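Local coordinates for protein intracellular exo-alpha-(1->5)-L-arabinofuranosidase (Bifidobacterium longum, PDB 2Y2W) that hydrolyses terminal alpha-L-arabinofuranosyl bonds in branched and debranched arabinans, and also acts on wheat arabinoxylan, in plant cell-wall breakdown, at residues A435-H440 against L480-N485; D95-V100 against Q157-E162; T265-V270 against A315-A320; E249-G254 against S337-G342. One frame throughout, in Å; residues are numbered along the deposited sequence.

Three of the four contacts belong to the eight-stranded parallel beta/alpha-barrel, and contact 1 joins that barrel to the mixed beta-sheet domain. Contact 2 comes first in the chain and packs two neighbouring barrel helices. Contact 4 follows, where side chains of strands 249-252 and 335-341 meet inside the barrel, and contact 3, between helices 265-274 and 307-327, lies wholly in the chain between those strands. The centres of contacts 3 and 4 are about 13 Å apart, and Trp266 NE1 probably hydrogen-bonds Cys253 O at 2.8 Å. Contacts 2 and 3 flank the chain's centre, their own centres about 35 Å apart. Contact 1 comes last, about 23 Å from contact 4, centre to centre. The contacts thus sample the barrel's interior, outer helices and domain junction.

Contact 1 (A435-H440 against L480-N485); sequences AEAALH and LLLAVN
Leu480 is the residue that spans most of this junction, its two methyls touching different residues one helical turn apart. CD2 lies 3.7 Å from His440 C and 3.8 Å from His440 CB, so this branch meets the backbone and the root of the histidine side chain, not the imidazole. CD1 diverges to the other residue, passing 3.8 Å from Glu436 OE1; the two side chains cross obliquely, and the carboxylate oxygen makes a van der Waals contact there. A second, smaller patch is purely apolar: Ala437 CB sits 4.0 Å from Leu482 CD1.

The torsions explain the reach of the leucines. In Leu480, CG is anti to the backbone N (chi1 174°), which carries the fork out toward the helix. Leu482 instead has CG anti to its carbonyl carbon (chi1 -58°), and its CD1 is the branch that arrives at Ala437. On the helix, the edge of the His440 ring faces Glu436 O in plane. Glu436 OE2 also has the carboxylate of Glu563 close by, a pairing of like charges that could raise the proton affinity of one of them.

The axes of segments 435-440 and 480-485 run nearly antiparallel, at 157°, and come within 9.9 Å, a spacing filled mainly by the leucine side chains, one of which reaches the helix backbone. Helix 431-440, which comes after the last barrel strand, 402-408, and two short strands, here lies against strand 478-485 of the mixed sheet. That strand is flanked by strands 462-473 and 558-564, while helix 382-397 closes the patch by placing Met392 on Ala437 and Leu396 on Leu482.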
loop_
_atom_site.group_PDB
_atom_site.type_symbol
_atom_site.label_atom_id
_atom_site.label_comp_id
_atom_site.label_asym_id
_atom_site.label_seq_id
_atom_site.Cartn_x
_atom_site.Cartn_y
_atom_site.Cartn_z
ATOM N N ALA D 435 31.004 21.703 20.336
ATOM C CA ALA D 435 31.697 21.110 21.483
ATOM C C ALA D 435 31.478 21.902 22.777
ATOM O O ALA D 435 31.096 21.331 23.800
ATOM C CB ALA D 435 33.182 20.964 21.187
ATOM N N GLU D 436 31.704 23.213 22.719
ATOM C CA GLU D 436 31.517 24.090 23.875
ATOM C C GLU D 436 30.102 24.046 24.440
ATOM O O GLU D 436 29.920 23.964 25.657
ATOM C CB GLU D 436 31.904 25.532 23.536
ATOM C CG GLU D 436 33.308 25.912 23.988
ATOM C CD GLU D 436 33.440 26.009 25.502
ATOM O OE1 GLU D 436 32.474 26.442 26.168
ATOM O OE2 GLU D 436 34.519 25.655 26.024
ATOM N N ALA D 437 29.108 24.100 23.556
ATOM C CA ALA D 437 27.712 24.031 23.966
ATOM C C ALA D 437 27.377 22.649 24.523
ATOM O O ALA D 437 26.677 22.534 25.526
ATOM C CB ALA D 437 26.798 24.380 22.807
ATOM N N ALA D 438 27.903 21.608 23.881
ATOM C CA ALA D 438 27.621 20.229 24.272
ATOM C C ALA D 438 28.216 19.851 25.624
ATOM O O ALA D 438 27.621 19.070 26.366
ATOM C CB ALA D 438 28.098 19.261 23.195
ATOM N N LEU D 439 29.379 20.413 25.946
ATOM C CA LEU D 439 30.104 20.044 27.164
ATOM C C LEU D 439 29.846 20.937 28.385
ATOM O O LEU D 439 30.213 20.568 29.502
ATOM C CB LEU D 439 31.613 19.938 26.893
ATOM C CG LEU D 439 32.127 18.700 26.144
ATOM C CD1 LEU D 439 33.577 18.893 25.721
ATOM C CD2 LEU D 439 31.978 17.426 26.972
ATOM N N HIS D 440 29.216 22.094 28.183
ATOM C CA HIS D 440 29.057 23.063 29.276
ATOM C C HIS D 440 27.654 23.649 29.475
ATOM O O HIS D 440 27.346 24.157 30.556
ATOM C CB HIS D 440 30.099 24.177 29.154
ATOM C CG HIS D 440 31.510 23.682 29.206
ATOM N ND1 HIS D 440 32.139 23.353 30.386
ATOM C CD2 HIS D 440 32.407 23.441 28.221
ATOM C CE1 HIS D 440 33.367 22.939 30.127
ATOM N NE2 HIS D 440 33.555 22.985 28.820
ATOM N N LEU D 480 27.461 29.140 31.998
ATOM C CA LEU D 480 27.949 29.359 30.629
ATOM C C LEU D 480 27.150 30.414 29.861
ATOM O O LEU D 480 25.917 30.427 29.899
ATOM C CB LEU D 480 27.980 28.043 29.832
ATOM C CG LEU D 480 28.326 28.108 28.336
ATOM C CD1 LEU D 480 29.815 28.342 28.105
ATOM C CD2 LEU D 480 27.865 26.851 27.617
ATOM N N LEU D 481 27.875 31.292 29.169
ATOM C CA LEU D 481 27.282 32.262 28.249
ATOM C C LEU D 481 27.820 32.069 26.833
ATOM O O LEU D 481 29.035 32.032 26.616
ATOM C CB LEU D 481 27.539 33.702 28.720
ATOM C CG LEU D 481 27.267 34.852 27.736
ATOM C CD1 LEU D 481 25.776 35.063 27.500
ATOM C CD2 LEU D 481 27.907 36.145 28.212
ATOM N N LEU D 482 26.901 31.947 25.880
ATOM C CA LEU D 482 27.240 31.874 24.462
ATOM C C LEU D 482 26.631 33.075 23.749
ATOM O O LEU D 482 25.442 33.352 23.906
ATOM C CB LEU D 482 26.715 30.574 23.843
ATOM C CG LEU D 482 27.160 29.231 24.434
ATOM C CD1 LEU D 482 26.139 28.147 24.126
ATOM C CD2 LEU D 482 28.536 28.831 23.930
ATOM N N ALA D 483 27.448 33.788 22.976
ATOM C CA ALA D 483 26.984 34.975 22.255
ATOM C C ALA D 483 27.552 35.072 20.840
ATOM O O ALA D 483 28.675 34.639 20.579
ATOM C CB ALA D 483 27.294 36.243 23.046
ATOM N N VAL D 484 26.763 35.650 19.939
ATOM C CA VAL D 484 27.131 35.773 18.528
ATOM C C VAL D 484 26.994 37.217 18.032
ATOM O O VAL D 484 26.051 37.921 18.396
ATOM C CB VAL D 484 26.292 34.792 17.648
ATOM C CG1 VAL D 484 26.151 35.289 16.211
ATOM C CG2 VAL D 484 26.918 33.406 17.657
ATOM N N ASN D 485 27.957 37.648 17.218
ATOM C CA ASN D 485 27.879 38.929 16.517
ATOM C C ASN D 485 27.538 38.709 15.045
ATOM O O ASN D 485 28.328 38.129 14.295
ATOM C CB ASN D 485 29.190 39.713 16.659
ATOM C CG ASN D 485 29.101 41.120 16.082
ATOM O OD1 ASN D 485 28.024 41.717 16.019
ATOM N ND2 ASN D 485 30.240 41.656 15.661
#

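Contact 2 (D95-V100 against Q157-E162); sequences DVLDLV and QKAGTE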
loop_
_atom_site.group_PDB
_atom_site.type_symbol
_atom_site.label_atom_id
_atom_site.label_comp_id
_atom_site.label_asym_id
_atom_site.label_seq_id
_atom_site.Cartn_x
_atom_site.Cartn_y
_atom_site.Cartn_z
ATOM N N ASP D 95 40.176 7.309 15.878
ATOM C CA ASP D 95 40.428 8.749 15.793
ATOM C C ASP D 95 39.132 9.536 15.588
ATOM O O ASP D 95 38.975 10.640 16.116
ATOM C CB ASP D 95 41.475 9.087 14.717
ATOM C CG ASP D 95 41.092 8.595 13.320
ATOM O OD1 ASP D 95 40.051 7.919 13.161
ATOM O OD2 ASP D 95 41.851 8.892 12.371
ATOM N N VAL D 96 38.207 8.945 14.832
ATOM C CA VAL D 96 36.890 9.527 14.604
ATOM C C VAL D 96 36.057 9.443 15.882
ATOM O O VAL D 96 35.439 10.432 16.287
ATOM C CB VAL D 96 36.173 8.854 13.400
ATOM C CG1 VAL D 96 34.697 9.230 13.347
ATOM C CG2 VAL D 96 36.865 9.238 12.102
ATOM N N LEU D 97 36.065 8.271 16.516
ATOM C CA LEU D 97 35.397 8.066 17.806
ATOM C C LEU D 97 35.880 9.038 18.885
ATOM O O LEU D 97 35.069 9.565 19.653
ATOM C CB LEU D 97 35.578 6.625 18.290
ATOM C CG LEU D 97 34.574 5.559 17.850
ATOM C CD1 LEU D 97 35.132 4.167 18.113
ATOM C CD2 LEU D 97 33.234 5.744 18.550
ATOM N N ASP D 98 37.194 9.270 18.935
ATOM C CA ASP D 98 37.792 10.215 19.879
ATOM C C ASP D 98 37.242 11.628 19.692
ATOM O O ASP D 98 36.963 12.321 20.672
ATOM C CB ASP D 98 39.322 10.222 19.758
ATOM C CG ASP D 98 39.970 8.960 20.323
ATOM O OD1 ASP D 98 39.331 8.247 21.133
ATOM O OD2 ASP D 98 41.133 8.683 19.955
ATOM N N LEU D 99 37.080 12.042 18.436
ATOM C CA LEU D 99 36.523 13.359 18.118
ATOM C C LEU D 99 35.013 13.453 18.344
ATOM O O LEU D 99 34.487 14.548 18.545
ATOM C CB LEU D 99 36.875 13.779 16.686
ATOM C CG LEU D 99 38.343 14.106 16.378
ATOM C CD1 LEU D 99 38.512 14.471 14.918
ATOM C CD2 LEU D 99 38.868 15.228 17.262
ATOM N N VAL D 100 34.322 12.315 18.309
ATOM C CA VAL D 100 32.888 12.275 18.613
ATOM C C VAL D 100 32.678 12.524 20.103
ATOM O O VAL D 100 31.788 13.286 20.494
ATOM C CB VAL D 100 32.228 10.936 18.174
ATOM C CG1 VAL D 100 30.801 10.814 18.713
ATOM C CG2 VAL D 100 32.228 10.813 16.654
ATOM N N GLN D 157 27.576 1.644 21.189
ATOM C CA GLN D 157 28.063 1.149 22.478
ATOM C C GLN D 157 29.454 1.713 22.778
ATOM O O GLN D 157 29.719 2.153 23.897
ATOM C CB GLN D 157 28.098 -0.383 22.507
ATOM C CG GLN D 157 26.730 -1.066 22.533
ATOM C CD GLN D 157 25.961 -0.844 23.828
ATOM O OE1 GLN D 157 24.759 -0.563 23.808
ATOM N NE2 GLN D 157 26.647 -0.971 24.960
ATOM N N LYS D 158 30.323 1.699 21.767
ATOM C CA LYS D 158 31.675 2.252 21.864
ATOM C C LYS D 158 31.678 3.764 22.079
ATOM O O LYS D 158 32.500 4.287 22.834
ATOM C CB LYS D 158 32.482 1.912 20.606
ATOM C CG LYS D 158 33.495 0.777 20.759
ATOM C CD LYS D 158 34.734 1.242 21.533
ATOM C CE LYS D 158 35.970 0.424 21.184
ATOM N NZ LYS D 158 36.590 0.851 19.894
ATOM N N ALA D 159 30.757 4.458 21.415
ATOM C CA ALA D 159 30.659 5.916 21.507
ATOM C C ALA D 159 30.006 6.380 22.811
ATOM O O ALA D 159 30.311 7.465 23.312
ATOM C CB ALA D 159 29.900 6.474 20.303
ATOM N N GLY D 160 29.113 5.554 23.350
ATOM C CA GLY D 160 28.318 5.922 24.519
ATOM C C GLY D 160 27.110 6.749 24.122
ATOM O O GLY D 160 26.507 7.432 24.955
ATOM N N THR D 161 26.756 6.684 22.841
ATOM C CA THR D 161 25.648 7.461 22.295
ATOM C C THR D 161 24.380 6.628 22.193
ATOM O O THR D 161 24.436 5.425 21.953
ATOM C CB THR D 161 25.979 8.030 20.892
ATOM O OG1 THR D 161 26.503 6.987 20.060
ATOM C CG2 THR D 161 26.999 9.155 20.984
ATOM N N GLU D 162 23.242 7.291 22.383
ATOM C CA GLU D 162 21.920 6.716 22.161
ATOM C C GLU D 162 21.659 6.613 20.655
ATOM O O GLU D 162 22.206 7.396 19.873
ATOM C CB GLU D 162 20.881 7.625 22.817
ATOM C CG GLU D 162 19.444 7.116 22.832
ATOM C CD GLU D 162 18.478 8.126 23.440
ATOM O OE1 GLU D 162 18.938 9.169 23.962
ATOM O OE2 GLU D 162 17.252 7.879 23.397
#
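Leu97 meets the end of the neighbouring helix through its two terminal methyls, one set against an alanine and the other against a lysine tip. Its CB leaves the helix toward segment 157-162 but is still 6.0 Å from Ala159 CB. CG closes part of that distance, and at CG the chain forks. CD2 takes the inner route and lies 3.8 Å from Ala159 CB and 3.9 Å from Ala159 CA, packing over the last helical residue. CD1 takes the outer route and ends 4.0 Å from Lys158 NZ. The leucine and lysine side chains cross at about a right angle, and only the lysine's end comes up to the methyl.

Lys158 gets there by bending at chi2 and again at chi4 (79°), which directs its end toward the start of helix 94-103. The ammonium group is held by other partners: a salt bridge to Asp88 and a hydrogen bond to Gln94 OE1. The methyl therefore borders an ammonium group whose charge is probably largely balanced by Asp88, on the more exposed side of the contact.

Further in, Val100 CG1 stands 4.7 Å from Ala159 CB, near but looser, and Trp155 one turn earlier on helix 149-159 covers both Leu97 and Val100. Gly160 then leaves the helix with a positive phi of 83°, and the chain turns into strand 162-167. Helix 94-103 likewise leads into strand 107-110, the neighbour of strand 162-167, so this is the side-by-side packing of consecutive outer helices characteristic of a beta/alpha-barrel.

Contact 3 (T265-V270 against A315-A320); sequences TWEKTV and ATVSDA
Segments 265-270 and 315-320 run nearly parallel, their axes 8.8 Å apart at closest approach and crossing at -21°, with the CA atoms of Lys268 and Ala320 only 5.0 Å from each other. The small Ala320 side chain permits this closeness. Its CB points at the other helix and sits 3.8 Å from Glu267 CB. Bends at chi3 and chi4 bring Lys268 NZ to within 4.1 Å of Ala320 CB; Asp319 OD2 is 5.3 Å from NZ, too far for a bond but an opposite charge that may attract it.

Glu267 continues past the alanine and turns at chi2 (82°), so that OE2 comes to 4.1 Å from Val317 CG2, the two side chains set at a slant. A hydrogen bond between OE2 and Ser255 OG gives this buried oxygen a polar partner and probably helps hold the bent conformation, with OE1 weakly bonded to Gly264 N. Val281 packs on both Glu267 and Val317, so the pair rests against strand 280-287. Helix 265-274 follows strand 249-252 and helix 307-327 follows strand 280-287: two successive outer helices in near-parallel alignment, as the repeated beta-alpha-beta crossovers of a beta/alpha-barrel produce.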
loop_
_atom_site.group_PDB
_atom_site.type_symbol
_atom_site.label_atom_id
_atom_site.label_comp_id
_atom_site.label_asym_id
_atom_site.label_seq_id
_atom_site.Cartn_x
_atom_site.Cartn_y
_atom_site.Cartn_z
ATOM N N THR D 265 0.735 23.332 7.341
ATOM C CA THR D 265 -0.452 22.515 7.063
ATOM C C THR D 265 -0.155 21.012 7.049
ATOM O O THR D 265 -1.035 20.197 7.342
ATOM C CB THR D 265 -1.133 22.922 5.738
ATOM O OG1 THR D 265 -0.151 23.002 4.697
ATOM C CG2 THR D 265 -1.819 24.276 5.880
ATOM N N TRP D 266 1.081 20.652 6.709
ATOM C CA TRP D 266 1.533 19.268 6.792
ATOM C C TRP D 266 1.461 18.799 8.238
ATOM O O TRP D 266 0.801 17.806 8.541
ATOM C CB TRP D 266 2.966 19.132 6.266
ATOM C CG TRP D 266 3.553 17.761 6.447
ATOM C CD1 TRP D 266 4.167 17.268 7.566
ATOM C CD2 TRP D 266 3.585 16.709 5.475
ATOM N NE1 TRP D 266 4.575 15.974 7.351
ATOM C CE2 TRP D 266 4.233 15.606 6.076
ATOM C CE3 TRP D 266 3.130 16.591 4.154
ATOM C CZ2 TRP D 266 4.436 14.398 5.401
ATOM C CZ3 TRP D 266 3.334 15.390 3.483
ATOM C CH2 TRP D 266 3.981 14.311 4.109
ATOM N N GLU D 267 2.140 19.533 9.117
ATOM C CA GLU D 267 2.192 19.226 10.544
ATOM C C GLU D 267 0.802 19.160 11.167
ATOM O O GLU D 267 0.501 18.235 11.916
ATOM C CB GLU D 267 3.054 20.253 11.283
ATOM C CG GLU D 267 4.558 20.134 11.025
ATOM C CD GLU D 267 5.017 20.806 9.738
ATOM O OE1 GLU D 267 4.181 21.363 8.992
ATOM O OE2 GLU D 267 6.234 20.777 9.470
ATOM N N LYS D 268 -0.046 20.132 10.841
ATOM C CA LYS D 268 -1.398 20.183 11.386
ATOM C C LYS D 268 -2.188 18.918 11.059
ATOM O O LYS D 268 -2.734 18.280 11.958
ATOM C CB LYS D 268 -2.141 21.422 10.886
ATOM C CG LYS D 268 -3.313 21.835 11.767
ATOM C CD LYS D 268 -3.727 23.288 11.538
ATOM C CE LYS D 268 -2.693 24.280 12.082
ATOM N NZ LYS D 268 -1.583 24.554 11.121
ATOM N N THR D 269 -2.228 18.556 9.778
ATOM C CA THR D 269 -2.974 17.385 9.318
ATOM C C THR D 269 -2.415 16.088 9.908
ATOM O O THR D 269 -3.169 15.265 10.436
ATOM C CB THR D 269 -2.987 17.299 7.775
ATOM O OG1 THR D 269 -3.394 18.557 7.228
ATOM C CG2 THR D 269 -3.948 16.213 7.297
ATOM N N VAL D 270 -1.097 15.927 9.826
ATOM C CA VAL D 270 -0.417 14.714 10.285
ATOM C C VAL D 270 -0.541 14.522 11.798
ATOM O O VAL D 270 -0.943 13.450 12.260
ATOM C CB VAL D 270 1.070 14.693 9.823
ATOM C CG1 VAL D 270 1.891 13.652 10.591
ATOM C CG2 VAL D 270 1.150 14.441 8.323
ATOM N N ALA D 315 8.275 28.604 15.935
ATOM C CA ALA D 315 6.978 29.193 16.278
ATOM C C ALA D 315 5.822 28.548 15.515
ATOM O O ALA D 315 4.795 28.215 16.107
ATOM C CB ALA D 315 6.997 30.703 16.044
ATOM N N THR D 316 6.011 28.360 14.210
ATOM C CA THR D 316 4.968 27.846 13.321
ATOM C C THR D 316 4.673 26.364 13.565
ATOM O O THR D 316 3.507 25.953 13.583
ATOM C CB THR D 316 5.336 28.066 11.832
ATOM O OG1 THR D 316 5.851 29.389 11.655
ATOM C CG2 THR D 316 4.119 27.883 10.934
ATOM N N VAL D 317 5.726 25.571 13.748
ATOM C CA VAL D 317 5.574 24.135 13.992
ATOM C C VAL D 317 4.943 23.882 15.364
ATOM O O VAL D 317 4.065 23.026 15.498
ATOM C CB VAL D 317 6.917 23.378 13.833
ATOM C CG1 VAL D 317 6.782 21.920 14.260
ATOM C CG2 VAL D 317 7.396 23.454 12.394
ATOM N N SER D 318 5.383 24.642 16.366
ATOM C CA SER D 318 4.815 24.570 17.713
ATOM C C SER D 318 3.317 24.858 17.709
ATOM O O SER D 318 2.537 24.130 18.328
ATOM C CB SER D 318 5.526 25.545 18.649
ATOM O OG SER D 318 6.913 25.267 18.707
ATOM N N ASP D 319 2.927 25.918 17.004
ATOM C CA ASP D 319 1.526 26.310 16.882
ATOM C C ASP D 319 0.709 25.208 16.209
ATOM O O ASP D 319 -0.432 24.939 16.598
ATOM C CB ASP D 319 1.419 27.622 16.102
ATOM C CG ASP D 319 -0.009 28.115 15.978
ATOM O OD1 ASP D 319 -0.643 28.395 17.021
ATOM O OD2 ASP D 319 -0.492 28.232 14.831
ATOM N N ALA D 320 1.310 24.575 15.202
ATOM C CA ALA D 320 0.714 23.431 14.515
ATOM C C ALA D 320 0.590 22.227 15.449
ATOM O O ALA D 320 -0.421 21.522 15.430
ATOM C CB ALA D 320 1.531 23.073 13.282
#

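Contact 4 (E249-G254 against S337-G342); sequences ELVACG and SFDEWG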
loop_
_atom_site.group_PDB
_atom_site.type_symbol
_atom_site.label_atom_id
_atom_site.label_comp_id
_atom_site.label_asym_id
_atom_site.label_seq_id
_atom_site.Cartn_x
_atom_site.Cartn_y
_atom_site.Cartn_z
ATOM N N GLU D 249 9.454 6.298 22.052
ATOM C CA GLU D 249 9.252 7.711 21.763
ATOM C C GLU D 249 9.348 7.916 20.252
ATOM O O GLU D 249 10.418 7.775 19.664
ATOM C CB GLU D 249 10.272 8.566 22.523
ATOM C CG GLU D 249 10.244 8.337 24.036
ATOM C CD GLU D 249 11.293 9.135 24.794
ATOM O OE1 GLU D 249 12.420 9.300 24.277
ATOM O OE2 GLU D 249 10.986 9.585 25.922
ATOM N N LEU D 250 8.215 8.241 19.633
ATOM C CA LEU D 250 8.078 8.174 18.176
ATOM C C LEU D 250 8.016 9.533 17.484
ATOM O O LEU D 250 7.298 10.436 17.920
ATOM C CB LEU D 250 6.859 7.327 17.805
ATOM C CG LEU D 250 6.840 5.917 18.406
ATOM C CD1 LEU D 250 5.481 5.266 18.222
ATOM C CD2 LEU D 250 7.945 5.041 17.824
ATOM N N VAL D 251 8.771 9.648 16.393
ATOM C CA VAL D 251 8.908 10.901 15.646
ATOM C C VAL D 251 8.191 10.823 14.299
ATOM O O VAL D 251 8.460 9.927 13.494
ATOM C CB VAL D 251 10.400 11.263 15.394
ATOM C CG1 VAL D 251 10.527 12.679 14.843
ATOM C CG2 VAL D 251 11.225 11.109 16.665
ATOM N N ALA D 252 7.281 11.767 14.068
ATOM C CA ALA D 252 6.618 11.915 12.775
ATOM C C ALA D 252 7.367 12.922 11.919
ATOM O O ALA D 252 7.920 13.895 12.439
ATOM C CB ALA D 252 5.183 12.358 12.960
ATOM N N CYS D 253 7.388 12.678 10.609
ATOM C CA CYS D 253 7.984 13.606 9.650
ATOM C C CYS D 253 7.203 14.911 9.634
ATOM O O CYS D 253 5.974 14.908 9.539
ATOM C CB CYS D 253 7.992 13.014 8.237
ATOM S SG CYS D 253 8.937 11.493 8.017
ATOM N N GLY D 254 7.922 16.021 9.746
ATOM C CA GLY D 254 7.328 17.339 9.595
ATOM C C GLY D 254 7.690 17.865 8.226
ATOM O O GLY D 254 7.642 17.127 7.239
ATOM N N SER D 337 11.521 18.070 17.293
ATOM C CA SER D 337 12.777 17.370 17.052
ATOM C C SER D 337 13.468 17.914 15.804
ATOM O O SER D 337 13.142 17.520 14.680
ATOM C CB SER D 337 12.535 15.863 16.918
ATOM O OG SER D 337 13.753 15.156 16.753
ATOM N N PHE D 338 14.418 18.823 16.007
ATOM C CA PHE D 338 15.219 19.372 14.914
ATOM C C PHE D 338 16.272 18.368 14.443
ATOM O O PHE D 338 17.475 18.612 14.546
ATOM C CB PHE D 338 15.874 20.689 15.341
ATOM C CG PHE D 338 15.213 21.908 14.769
ATOM C CD1 PHE D 338 14.108 22.475 15.394
ATOM C CD2 PHE D 338 15.694 22.488 13.599
ATOM C CE1 PHE D 338 13.495 23.604 14.860
ATOM C CE2 PHE D 338 15.089 23.615 13.059
ATOM C CZ PHE D 338 13.988 24.176 13.690
ATOM N N ASP D 339 15.801 17.245 13.904
ATOM C CA ASP D 339 16.665 16.101 13.615
ATOM C C ASP D 339 17.522 16.231 12.352
ATOM O O ASP D 339 18.340 15.356 12.062
ATOM C CB ASP D 339 15.876 14.780 13.638
ATOM C CG ASP D 339 14.648 14.795 12.739
ATOM O OD1 ASP D 339 14.450 15.765 11.977
ATOM O OD2 ASP D 339 13.872 13.816 12.803
ATOM N N GLU D 340 17.335 17.318 11.610
ATOM C CA GLU D 340 18.251 17.684 10.531
ATOM C C GLU D 340 18.431 19.199 10.480
ATOM O O GLU D 340 17.560 19.922 9.997
ATOM C CB GLU D 340 17.775 17.136 9.179
ATOM C CG GLU D 340 18.154 15.679 8.932
ATOM C CD GLU D 340 17.881 15.213 7.511
ATOM O OE1 GLU D 340 18.092 15.999 6.561
ATOM O OE2 GLU D 340 17.463 14.047 7.345
ATOM N N TRP D 341 19.557 19.673 11.005
ATOM C CA TRP D 341 19.890 21.095 10.967
ATOM C C TRP D 341 21.369 21.312 10.664
ATOM O O TRP D 341 22.176 20.394 10.800
ATOM C CB TRP D 341 19.483 21.798 12.272
ATOM C CG TRP D 341 20.338 21.459 13.465
ATOM C CD1 TRP D 341 20.149 20.430 14.343
ATOM C CD2 TRP D 341 21.509 22.157 13.914
ATOM N NE1 TRP D 341 21.128 20.440 15.306
ATOM C CE2 TRP D 341 21.977 21.489 15.066
ATOM C CE3 TRP D 341 22.208 23.282 13.451
ATOM C CZ2 TRP D 341 23.113 21.908 15.767
ATOM C CZ3 TRP D 341 23.340 23.697 14.147
ATOM C CH2 TRP D 341 23.779 23.009 15.294
ATOM N N GLY D 342 21.710 22.527 10.240
ATOM C CA GLY D 342 23.101 22.897 9.994
ATOM C C GLY D 342 23.328 23.654 8.701
ATOM O O GLY D 342 22.381 23.967 7.977
#
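Van der Waals packing carries this contact, and all of it passes through one methyl of Val251. CG1, anti to the backbone N (chi1 -170°), lies 4.3 Å from Ser337 CB and 4.1 Å from Asp339 OD2. The valine and aspartate side chains run alongside one another with opposed headings, so the carboxylate oxygen lies beside the methyl branch. Only 82 Å² is buried between the segments, in keeping with two strands that are not sheet neighbours and whose nearest CA atoms, those of Val251 and Ser337, are 7.7 Å apart.

Within segment 337-342 the backbone kinks at Phe338, the centre of an inverse gamma turn, with a weak hydrogen bond of 2.8 Å from Asp339 N to Ser337 O. With chi1 at 53°, the carboxylate of Asp339 is placed where OD2 meets the valine methyl.

The polar and charged contacts lead toward the active site. Asp339 OD2 has a long, weak ion pair with Arg109, whose NH1 forms a salt bridge to OE2 of Glu340, the probable nucleophile; Tyr286 OH hydrogen-bonds its OE1. Arg109 thus offers a loose link between the packed aspartate and Glu340.

Strand 280-287 separates strands 249-252 and 335-341 in the closed parallel barrel, so Val251, Ser337 and Asp339 meet inside the barrel. Met209 of strand 209-212 touches both Val251 and Ser337, while outside the barrel helix 227-244 covers Leu250 and Ala252.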